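Local coordinates for protein putative ABC transporter subunit, substrate-binding component (Rhodopseudomonas palustris, PDB 4EVQ) that binds 4-hydroxybenzoate and probably related benzoate derivatives as the substrate-binding component of an ABC transporter, at residues A[140-145]-A[234-239]; A[154-159]-A[209-214]; A[158-163]-A[185-190]. All coordinates share one frame; numbering follows the deposited sequence.

Contact 1: A[140-145]-A[234-239]. With SO4 (sulfate ion), chain D.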
loop_
_atom_site.group_PDB
_atom_site.type_symbol
_atom_site.label_atom_id
_atom_site.label_comp_id
_atom_site.label_asym_id
_atom_site.label_seq_id
_atom_site.Cartn_x
_atom_site.Cartn_y
_atom_site.Cartn_z
ATOM N N ARG A 140 4.663 -2.005 -12.788
ATOM C CA ARG A 140 4.576 -1.627 -14.202
ATOM C C ARG A 140 4.695 -0.119 -14.395
ATOM O O ARG A 140 5.433 0.351 -15.266
ATOM C CB ARG A 140 3.266 -2.070 -14.817
ATOM C CG ARG A 140 3.229 -3.526 -15.157
ATOM C CD ARG A 140 1.968 -3.814 -15.921
ATOM N NE ARG A 140 1.972 -5.079 -16.606
ATOM C CZ ARG A 140 2.472 -5.258 -17.827
ATOM N NH1 ARG A 140 3.056 -4.277 -18.459
ATOM N NH2 ARG A 140 2.400 -6.429 -18.384
ATOM N N ALA A 141 4.011 0.653 -13.557
ATOM C CA ALA A 141 4.047 2.095 -13.686
ATOM C C ALA A 141 5.456 2.629 -13.430
ATOM O O ALA A 141 5.900 3.569 -14.086
ATOM C CB ALA A 141 3.011 2.751 -12.759
ATOM N N THR A 142 6.165 2.035 -12.482
ATOM C CA THR A 142 7.503 2.483 -12.172
ATOM C C THR A 142 8.442 2.135 -13.327
ATOM O O THR A 142 9.260 2.972 -13.734
ATOM C CB THR A 142 7.966 1.852 -10.857
ATOM O OG1 THR A 142 6.987 2.106 -9.795
ATOM C CG2 THR A 142 9.248 2.493 -10.395
ATOM N N GLY A 143 8.357 0.921 -13.849
ATOM C CA GLY A 143 9.172 0.556 -14.999
ATOM C C GLY A 143 8.929 1.425 -16.218
ATOM O O GLY A 143 9.853 1.798 -16.939
ATOM N N ASP A 144 7.667 1.752 -16.471
ATOM C CA ASP A 144 7.359 2.603 -17.618
ATOM C C ASP A 144 7.944 4.003 -17.429
ATOM O O ASP A 144 8.440 4.606 -18.377
ATOM C CB ASP A 144 5.835 2.667 -17.793
ATOM C CG ASP A 144 5.416 3.160 -19.173
ATOM O OD1 ASP A 144 6.008 2.772 -20.197
ATOM O OD2 ASP A 144 4.520 3.991 -19.190
ATOM N N ALA A 145 7.898 4.547 -16.209
ATOM C CA ALA A 145 8.487 5.848 -15.949
ATOM C C ALA A 145 10.003 5.830 -16.157
ATOM O O ALA A 145 10.604 6.788 -16.651
ATOM C CB ALA A 145 8.165 6.260 -14.517
ATOM N N PRO A 234 21.537 5.908 -10.271
ATOM C CA PRO A 234 20.276 6.401 -9.681
ATOM C C PRO A 234 19.393 5.279 -9.182
ATOM O O PRO A 234 19.220 4.249 -9.799
ATOM C CB PRO A 234 19.590 7.094 -10.830
ATOM C CG PRO A 234 20.156 6.517 -12.051
ATOM C CD PRO A 234 21.590 6.150 -11.725
ATOM N N LEU A 235 18.851 5.550 -7.996
ATOM C CA LEU A 235 17.913 4.662 -7.290
ATOM C C LEU A 235 16.486 5.078 -7.565
ATOM O O LEU A 235 16.101 6.239 -7.418
ATOM C CB LEU A 235 18.251 4.693 -5.817
ATOM C CG LEU A 235 17.343 3.827 -4.898
ATOM C CD1 LEU A 235 17.448 2.363 -5.316
ATOM C CD2 LEU A 235 17.761 3.979 -3.469
ATOM N N TRP A 236 15.715 4.066 -7.902
ATOM C CA TRP A 236 14.285 4.156 -8.149
ATOM C C TRP A 236 13.539 3.064 -7.392
ATOM O O TRP A 236 14.095 2.048 -7.051
ATOM C CB TRP A 236 14.028 3.888 -9.624
ATOM C CG TRP A 236 14.327 4.992 -10.595
ATOM C CD1 TRP A 236 15.557 5.420 -11.011
ATOM C CD2 TRP A 236 13.366 5.784 -11.272
ATOM N NE1 TRP A 236 15.408 6.451 -11.923
ATOM C CE2 TRP A 236 14.077 6.693 -12.100
ATOM C CE3 TRP A 236 11.977 5.824 -11.261
ATOM C CZ2 TRP A 236 13.433 7.605 -12.911
ATOM C CZ3 TRP A 236 11.344 6.755 -12.070
ATOM C CH2 TRP A 236 12.075 7.605 -12.910
ATOM N N GLY A 237 12.247 3.288 -7.170
ATOM C CA GLY A 237 11.393 2.215 -6.679
ATOM C C GLY A 237 9.964 2.666 -6.647
ATOM O O GLY A 237 9.654 3.815 -6.871
ATOM N N PRO A 238 9.067 1.730 -6.351
ATOM C CA PRO A 238 7.738 2.163 -5.920
ATOM C C PRO A 238 7.869 3.030 -4.683
ATOM O O PRO A 238 8.806 2.899 -3.930
ATOM C CB PRO A 238 7.033 0.839 -5.619
ATOM C CG PRO A 238 8.172 -0.059 -5.105
ATOM C CD PRO A 238 9.365 0.341 -5.972
ATOM N N GLY A 239 6.927 3.920 -4.439
ATOM C CA GLY A 239 7.082 4.904 -3.399
ATOM C C GLY A 239 7.123 4.437 -1.970
ATOM O O GLY A 239 7.470 5.226 -1.098
HETATM S S SO4 D . 0.096 -8.201 -15.754
HETATM O O1 SO4 D . 0.963 -7.262 -15.028
HETATM O O2 SO4 D . -0.071 -9.383 -14.929
HETATM O O3 SO4 D . -1.221 -7.588 -15.868
HETATM O O4 SO4 D . 0.569 -8.494 -17.110
#
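T142 and A145, one helical turn apart, pack on W236, G237 and P238 in a buried helix-on-sheet contact, where helix 135-148 rests on strand 235-238. The axes of the two segments approach to 8.1 Å and run at 150°, so the helix travels roughly against the strand. The two segments bury 182 Å² between them, mostly through T142 and W236. With chi1 at -53°, OG1 of T142 lies beside the backbone N and the methyl CG2 falls anti to it, pointing at the backbone of G237, with CG2 3.8 Å from G237 O. The same rotation returns OG1 to its own helix, where it hydrogen-bonds to I138 O; toward the strand, OG1 merely rests beside P238 CA at 3.9 Å. One turn on, the methyl of A145 meets the six-membered ring of W236 obliquely, CB to CZ3 4.0 Å.

Such layering of helices on a mainly parallel sheet is the architecture of a periplasmic binding protein lobe. Here the same helix face also meets V259 of the next strand, while Y211 of the strand on the other flank touches T142. The indole of W236 also touches M146, A149 and L151.

R140 lies well away from the strand. Its guanidinium grips a sulfate, probably from the crystallisation liquor, edge-on with the sulfur in its plane: NE donates to O1 at 2.9 Å (N-H...O 171°) and NH2 to O4 at 3.0 Å. R121 supplies a further bond to this anion.

Contact 2: A[154-159]-A[209-214]; sequences AVTVTW and CVYAFF. With PHB (p-hydroxybenzoic acid), chain H.
The indole of W159 receives the edge of F214 on one face. F214 CD1 stands over the ring centre, 3.6 Å from W159 CD2, and the planes meet at 88°, a T-shaped pair. At its far end the F214 ring reaches back over strand 154-159, CZ lying 3.7 Å from T158 CA; F195 and F222 pack on it from elsewhere. F213 works through its edges: T158 OG1 sits near the ring plane at CD2, while the CZ end approaches p-hydroxybenzoic acid, CZ to C4 of the ligand 3.7 Å. The Y211 ring takes the T156 methyl CG2 obliquely and stacks with F171 of helix 162-177.

Behind these rings, the backbones pair in parallel, with segment axes 4.7 Å apart and 21° from parallel. V155 and V157 each donate to one carbonyl (C209 O, Y211 O) and accept from the next amide (Y211 N, F213 N). The pattern fails beyond V157. W159 N is 3.9 Å from F213 O and has no partner anywhere in the model; instead the T158 hydroxyl, placed anti to the backbone N (chi1 -169°), donates to F213 O at 2.7 Å. A side chain thus satisfies the carbonyl where the strands separate.

Side chains alternate between the sheet faces. V157 CG1 touches both V210 CG1 and A212 CB (3.7 Å to the latter) on the face covered by helix 217-228; on the other, A154 CB meets C209 SG at 3.7 Å. This is the core of a Rossmann-like parallel sheet, and F213 at its C-terminal end faces the ligand cleft between the lobes, where periplasmic binding proteins hold their solute.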
loop_
_atom_site.group_PDB
_atom_site.type_symbol
_atom_site.label_atom_id
_atom_site.label_comp_id
_atom_site.label_asym_id
_atom_site.label_seq_id
_atom_site.Cartn_x
_atom_site.Cartn_y
_atom_site.Cartn_z
ATOM N N ALA A 154 18.867 -2.242 -15.916
ATOM C CA ALA A 154 18.504 -2.209 -14.521
ATOM C C ALA A 154 18.978 -3.421 -13.755
ATOM O O ALA A 154 19.101 -4.525 -14.308
ATOM C CB ALA A 154 16.967 -2.162 -14.391
ATOM N N VAL A 155 19.241 -3.215 -12.477
ATOM C CA VAL A 155 19.284 -4.313 -11.513
ATOM C C VAL A 155 18.139 -4.089 -10.523
ATOM O O VAL A 155 17.876 -2.951 -10.135
ATOM C CB VAL A 155 20.616 -4.332 -10.734
ATOM C CG1 VAL A 155 20.584 -5.321 -9.548
ATOM C CG2 VAL A 155 21.761 -4.655 -11.653
ATOM N N THR A 156 17.445 -5.167 -10.135
ATOM C CA THR A 156 16.401 -5.068 -9.122
ATOM C C THR A 156 16.886 -5.656 -7.796
ATOM O O THR A 156 17.747 -6.570 -7.791
ATOM C CB THR A 156 15.098 -5.762 -9.513
ATOM O OG1 THR A 156 15.292 -7.159 -9.493
ATOM C CG2 THR A 156 14.618 -5.318 -10.870
ATOM N N VAL A 157 16.411 -5.103 -6.692
ATOM C CA VAL A 157 16.735 -5.658 -5.394
ATOM C C VAL A 157 15.500 -5.520 -4.487
ATOM O O VAL A 157 14.901 -4.435 -4.388
ATOM C CB VAL A 157 18.002 -5.005 -4.812
ATOM C CG1 VAL A 157 17.860 -3.541 -4.666
ATOM C CG2 VAL A 157 18.397 -5.664 -3.517
ATOM N N THR A 158 15.168 -6.594 -3.804
ATOM C CA THR A 158 13.979 -6.587 -2.952
ATOM C C THR A 158 14.044 -7.762 -2.005
ATOM O O THR A 158 14.984 -8.550 -2.035
ATOM C CB THR A 158 12.660 -6.580 -3.766
ATOM O OG1 THR A 158 11.564 -6.314 -2.885
ATOM C CG2 THR A 158 12.425 -7.894 -4.445
ATOM N N TRP A 159 13.030 -7.865 -1.159
ATOM C CA TRP A 159 12.861 -8.992 -0.268
ATOM C C TRP A 159 12.202 -10.175 -0.985
ATOM O O TRP A 159 11.346 -9.991 -1.870
ATOM C CB TRP A 159 11.999 -8.592 0.942
ATOM C CG TRP A 159 12.735 -7.867 2.023
ATOM C CD1 TRP A 159 13.952 -8.205 2.544
ATOM C CD2 TRP A 159 12.298 -6.717 2.742
ATOM N NE1 TRP A 159 14.269 -7.369 3.561
ATOM C CE2 TRP A 159 13.274 -6.442 3.723
ATOM C CE3 TRP A 159 11.152 -5.930 2.701
ATOM C CZ2 TRP A 159 13.154 -5.384 4.629
ATOM C CZ3 TRP A 159 11.020 -4.922 3.591
ATOM C CH2 TRP A 159 12.023 -4.629 4.531
ATOM N N CYS A 209 20.682 1.998 -13.580
ATOM C CA CYS A 209 19.709 2.292 -12.518
ATOM C C CYS A 209 19.507 1.039 -11.678
ATOM O O CYS A 209 19.758 -0.083 -12.090
ATOM C CB CYS A 209 18.350 2.722 -13.122
ATOM S SG CYS A 209 17.607 1.524 -14.265
ATOM N N VAL A 210 18.945 1.283 -10.496
ATOM C CA VAL A 210 18.520 0.242 -9.568
ATOM C C VAL A 210 17.050 0.479 -9.243
ATOM O O VAL A 210 16.641 1.616 -8.983
ATOM C CB VAL A 210 19.363 0.254 -8.295
ATOM C CG1 VAL A 210 18.791 -0.712 -7.262
ATOM C CG2 VAL A 210 20.812 -0.115 -8.611
ATOM N N TYR A 211 16.290 -0.605 -9.294
ATOM C CA TYR A 211 14.893 -0.627 -8.855
ATOM C C TYR A 211 14.823 -1.429 -7.563
ATOM O O TYR A 211 15.184 -2.597 -7.558
ATOM C CB TYR A 211 14.027 -1.300 -9.912
ATOM C CG TYR A 211 12.569 -1.546 -9.559
ATOM C CD1 TYR A 211 11.629 -0.562 -9.747
ATOM C CD2 TYR A 211 12.132 -2.775 -9.106
ATOM C CE1 TYR A 211 10.300 -0.803 -9.470
ATOM C CE2 TYR A 211 10.797 -3.025 -8.815
ATOM C CZ TYR A 211 9.902 -2.048 -9.027
ATOM O OH TYR A 211 8.543 -2.284 -8.796
ATOM N N ALA A 212 14.340 -0.805 -6.484
ATOM C CA ALA A 212 14.282 -1.461 -5.182
ATOM C C ALA A 212 12.901 -1.341 -4.572
ATOM O O ALA A 212 12.283 -0.284 -4.591
ATOM C CB ALA A 212 15.314 -0.854 -4.230
ATOM N N PHE A 213 12.481 -2.447 -3.985
ATOM C CA PHE A 213 11.314 -2.428 -3.106
ATOM C C PHE A 213 11.733 -2.872 -1.716
ATOM O O PHE A 213 12.123 -4.046 -1.504
ATOM C CB PHE A 213 10.104 -3.261 -3.570
ATOM C CG PHE A 213 9.082 -3.482 -2.440
ATOM C CD1 PHE A 213 8.407 -2.417 -1.910
ATOM C CD2 PHE A 213 8.896 -4.729 -1.862
ATOM C CE1 PHE A 213 7.551 -2.568 -0.824
ATOM C CE2 PHE A 213 8.042 -4.878 -0.745
ATOM C CZ PHE A 213 7.384 -3.785 -0.246
ATOM N N PHE A 214 11.657 -1.923 -0.795
ATOM C CA PHE A 214 11.734 -2.168 0.663
ATOM C C PHE A 214 10.755 -1.157 1.249
ATOM O O PHE A 214 10.304 -0.220 0.572
ATOM C CB PHE A 214 13.144 -1.921 1.217
ATOM C CG PHE A 214 14.147 -2.875 0.688
ATOM C CD1 PHE A 214 14.197 -4.167 1.125
ATOM C CD2 PHE A 214 15.022 -2.496 -0.320
ATOM C CE1 PHE A 214 15.038 -5.087 0.582
ATOM C CE2 PHE A 214 15.860 -3.393 -0.873
ATOM C CZ PHE A 214 15.900 -4.692 -0.445
HETATM C "C1'" PHB H . 3.005 -6.003 0.784
HETATM O "O1'" PHB H . 3.496 -7.005 1.354
HETATM O "O2'" PHB H . 2.005 -6.089 -0.032
HETATM C C1 PHB H . 3.527 -4.640 1.012
HETATM C C2 PHB H . 4.209 -4.359 2.196
HETATM C C3 PHB H . 4.717 -3.087 2.408
HETATM C C4 PHB H . 4.563 -2.133 1.457
HETATM C C5 PHB H . 3.870 -2.381 0.286
HETATM C C6 PHB H . 3.375 -3.635 0.086
HETATM O O4 PHB H . 5.053 -0.893 1.644
#

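Contact 3: A[158-163]-A[185-190]. With PHB (p-hydroxybenzoic acid), chain H.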
loop_
_atom_site.group_PDB
_atom_site.type_symbol
_atom_site.label_atom_id
_atom_site.label_comp_id
_atom_site.label_asym_id
_atom_site.label_seq_id
_atom_site.Cartn_x
_atom_site.Cartn_y
_atom_site.Cartn_z
ATOM N N THR A 158 15.168 -6.594 -3.804
ATOM C CA THR A 158 13.979 -6.587 -2.952
ATOM C C THR A 158 14.044 -7.762 -2.005
ATOM O O THR A 158 14.984 -8.550 -2.035
ATOM C CB THR A 158 12.660 -6.580 -3.766
ATOM O OG1 THR A 158 11.564 -6.314 -2.885
ATOM C CG2 THR A 158 12.425 -7.894 -4.445
ATOM N N TRP A 159 13.030 -7.865 -1.159
ATOM C CA TRP A 159 12.861 -8.992 -0.268
ATOM C C TRP A 159 12.202 -10.175 -0.985
ATOM O O TRP A 159 11.346 -9.991 -1.870
ATOM C CB TRP A 159 11.999 -8.592 0.942
ATOM C CG TRP A 159 12.735 -7.867 2.023
ATOM C CD1 TRP A 159 13.952 -8.205 2.544
ATOM C CD2 TRP A 159 12.298 -6.717 2.742
ATOM N NE1 TRP A 159 14.269 -7.369 3.561
ATOM C CE2 TRP A 159 13.274 -6.442 3.723
ATOM C CE3 TRP A 159 11.152 -5.930 2.701
ATOM C CZ2 TRP A 159 13.154 -5.384 4.629
ATOM C CZ3 TRP A 159 11.020 -4.922 3.591
ATOM C CH2 TRP A 159 12.023 -4.629 4.531
ATOM N N LYS A 160 12.598 -11.376 -0.570
ATOM C CA LYS A 160 12.130 -12.613 -1.152
ATOM C C LYS A 160 10.775 -13.029 -0.525
ATOM O O LYS A 160 10.678 -13.915 0.314
ATOM C CB LYS A 160 13.170 -13.705 -1.015
ATOM C CG LYS A 160 12.845 -14.951 -1.863
ATOM C CD LYS A 160 13.943 -15.974 -1.965
ATOM C CE LYS A 160 13.416 -17.186 -2.728
ATOM N NZ LYS A 160 12.369 -17.947 -1.988
ATOM N N TYR A 161 9.726 -12.346 -0.945
ATOM C CA TYR A 161 8.378 -12.758 -0.618
ATOM C C TYR A 161 7.469 -12.189 -1.705
ATOM O O TYR A 161 7.916 -11.418 -2.547
ATOM C CB TYR A 161 7.949 -12.386 0.813
ATOM C CG TYR A 161 7.428 -10.971 1.015
ATOM C CD1 TYR A 161 8.300 -9.926 1.107
ATOM C CD2 TYR A 161 6.067 -10.694 1.183
ATOM C CE1 TYR A 161 7.854 -8.635 1.349
ATOM C CE2 TYR A 161 5.626 -9.430 1.413
ATOM C CZ TYR A 161 6.509 -8.392 1.501
ATOM O OH TYR A 161 6.079 -7.123 1.752
ATOM N N ALA A 162 6.176 -12.493 -1.616
ATOM C CA ALA A 162 5.238 -12.208 -2.709
ATOM C C ALA A 162 5.256 -10.778 -3.185
ATOM O O ALA A 162 5.182 -10.532 -4.369
ATOM C CB ALA A 162 3.811 -12.636 -2.333
ATOM N N ALA A 163 5.275 -9.820 -2.275
ATOM C CA ALA A 163 5.149 -8.460 -2.707
ATOM C C ALA A 163 6.353 -8.024 -3.495
ATOM O O ALA A 163 6.222 -7.324 -4.517
ATOM C CB ALA A 163 4.880 -7.504 -1.558
ATOM N N ASP A 185 18.228 -9.837 -10.962
ATOM C CA ASP A 185 17.283 -9.639 -9.867
ATOM C C ASP A 185 17.925 -10.206 -8.603
ATOM O O ASP A 185 18.158 -11.411 -8.523
ATOM C CB ASP A 185 15.963 -10.345 -10.149
ATOM C CG ASP A 185 15.322 -9.873 -11.421
ATOM O OD1 ASP A 185 14.990 -8.703 -11.553
ATOM O OD2 ASP A 185 15.191 -10.716 -12.333
ATOM N N ILE A 186 18.208 -9.346 -7.653
ATOM C CA ILE A 186 18.813 -9.753 -6.396
ATOM C C ILE A 186 17.695 -9.780 -5.335
ATOM O O ILE A 186 16.868 -8.855 -5.248
ATOM C CB ILE A 186 19.922 -8.755 -5.961
ATOM C CG1 ILE A 186 21.002 -8.620 -7.042
ATOM C CG2 ILE A 186 20.515 -9.133 -4.623
ATOM C CD1 ILE A 186 22.004 -7.522 -6.810
ATOM N N THR A 187 17.701 -10.824 -4.515
ATOM C CA THR A 187 16.801 -10.881 -3.405
ATOM C C THR A 187 17.538 -11.056 -2.082
ATOM O O THR A 187 18.677 -11.565 -2.011
ATOM C CB THR A 187 15.691 -11.926 -3.508
ATOM O OG1 THR A 187 16.235 -13.237 -3.509
ATOM C CG2 THR A 187 14.842 -11.692 -4.753
ATOM N N ILE A 188 16.857 -10.613 -1.059
ATOM C CA ILE A 188 17.309 -10.598 0.303
ATOM C C ILE A 188 16.224 -11.348 1.088
ATOM O O ILE A 188 15.015 -11.107 0.866
ATOM C CB ILE A 188 17.337 -9.052 0.788
ATOM C CG1 ILE A 188 18.263 -8.219 -0.095
ATOM C CG2 ILE A 188 17.743 -8.935 2.186
ATOM C CD1 ILE A 188 19.745 -8.567 0.029
ATOM N N ALA A 189 16.564 -12.221 2.042
ATOM C CA ALA A 189 15.530 -12.881 2.839
ATOM C C ALA A 189 14.731 -11.852 3.649
ATOM O O ALA A 189 15.314 -10.929 4.181
ATOM C CB ALA A 189 16.217 -13.828 3.828
ATOM N N PHE A 190 13.414 -12.013 3.767
ATOM C CA PHE A 190 12.578 -11.052 4.498
ATOM C C PHE A 190 12.615 -11.375 5.999
ATOM O O PHE A 190 12.431 -12.523 6.379
ATOM C CB PHE A 190 11.123 -11.175 4.026
ATOM C CG PHE A 190 10.184 -10.277 4.753
ATOM C CD1 PHE A 190 10.074 -8.961 4.432
ATOM C CD2 PHE A 190 9.385 -10.760 5.769
ATOM C CE1 PHE A 190 9.245 -8.131 5.084
ATOM C CE2 PHE A 190 8.502 -9.926 6.422
ATOM C CZ PHE A 190 8.431 -8.602 6.075
HETATM C "C1'" PHB H . 3.005 -6.003 0.784
HETATM O "O1'" PHB H . 3.496 -7.005 1.354
HETATM O "O2'" PHB H . 2.005 -6.089 -0.032
HETATM C C1 PHB H . 3.527 -4.640 1.012
HETATM C C2 PHB H . 4.209 -4.359 2.196
HETATM C C3 PHB H . 4.717 -3.087 2.408
HETATM C C4 PHB H . 4.563 -2.133 1.457
HETATM C C5 PHB H . 3.870 -2.381 0.286
HETATM C C6 PHB H . 3.375 -3.635 0.086
HETATM O O4 PHB H . 5.053 -0.893 1.644
HETATM O O HOH W 1 12.124 -14.353 2.629
#
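F190 wedges its ring edge onto the indole of W159, on the face opposite that taken by F214. CD1 stands 3.6 Å from W159 CD2, offset toward the rim of the indole, and the planes are 89° apart. F190 CA lies over the five-membered ring, so main chain and ring both press on this face. Extended anti to the backbone N (chi1 178°), the F190 ring also lodges against Y161, CD1 to Y161 CE1 3.8 Å, at an oblique 47°. Y161 in turn reaches the ligand, OH donating to O1' of p-hydroxybenzoic acid at 2.6 Å, while the A163 methyl lies beside the same carboxylate oxygen. At the indole rim, I188 CG2 abuts W159 CD1 at 3.9 Å.

T158 and K160 hold the backbones in parallel register, K160 N donating to I188 O at 2.8 Å. Beyond this, an inverse gamma turn centred on K160 diverts the chain, and a water bridges K160 O and F190 N.

The segments belong to a beta-alpha-beta crossover: helix 162-177 starts just after the N-cap residue Y161 and leads to strand 181-188, the sheet edge, whose I186 packs on helix 196-205.

In the fold
From the N terminus, helix 135-148 leads into strand 153-159, the common element of contacts 2 and 3, which share T158 and W159. Contact 3 closes the shortest loop, through helix 162-177 to strand 181-188. Contact 2 closes a wider one around it, adding helix 196-205 before strand 209-213. Contact 1 encloses both, since helix 135-148 precedes them and strand 235-238 follows; contact 3 lies within contact 2 and both lie within contact 1, with no crossing. Together they tie strands 181-188, 153-159, 209-213 and 235-238, in that order across one sheet, to a helix on its face. W236 N to V210 O, 2.8 Å, joins contacts 1 and 2 directly; contacts 2 and 3 both touch the ligand.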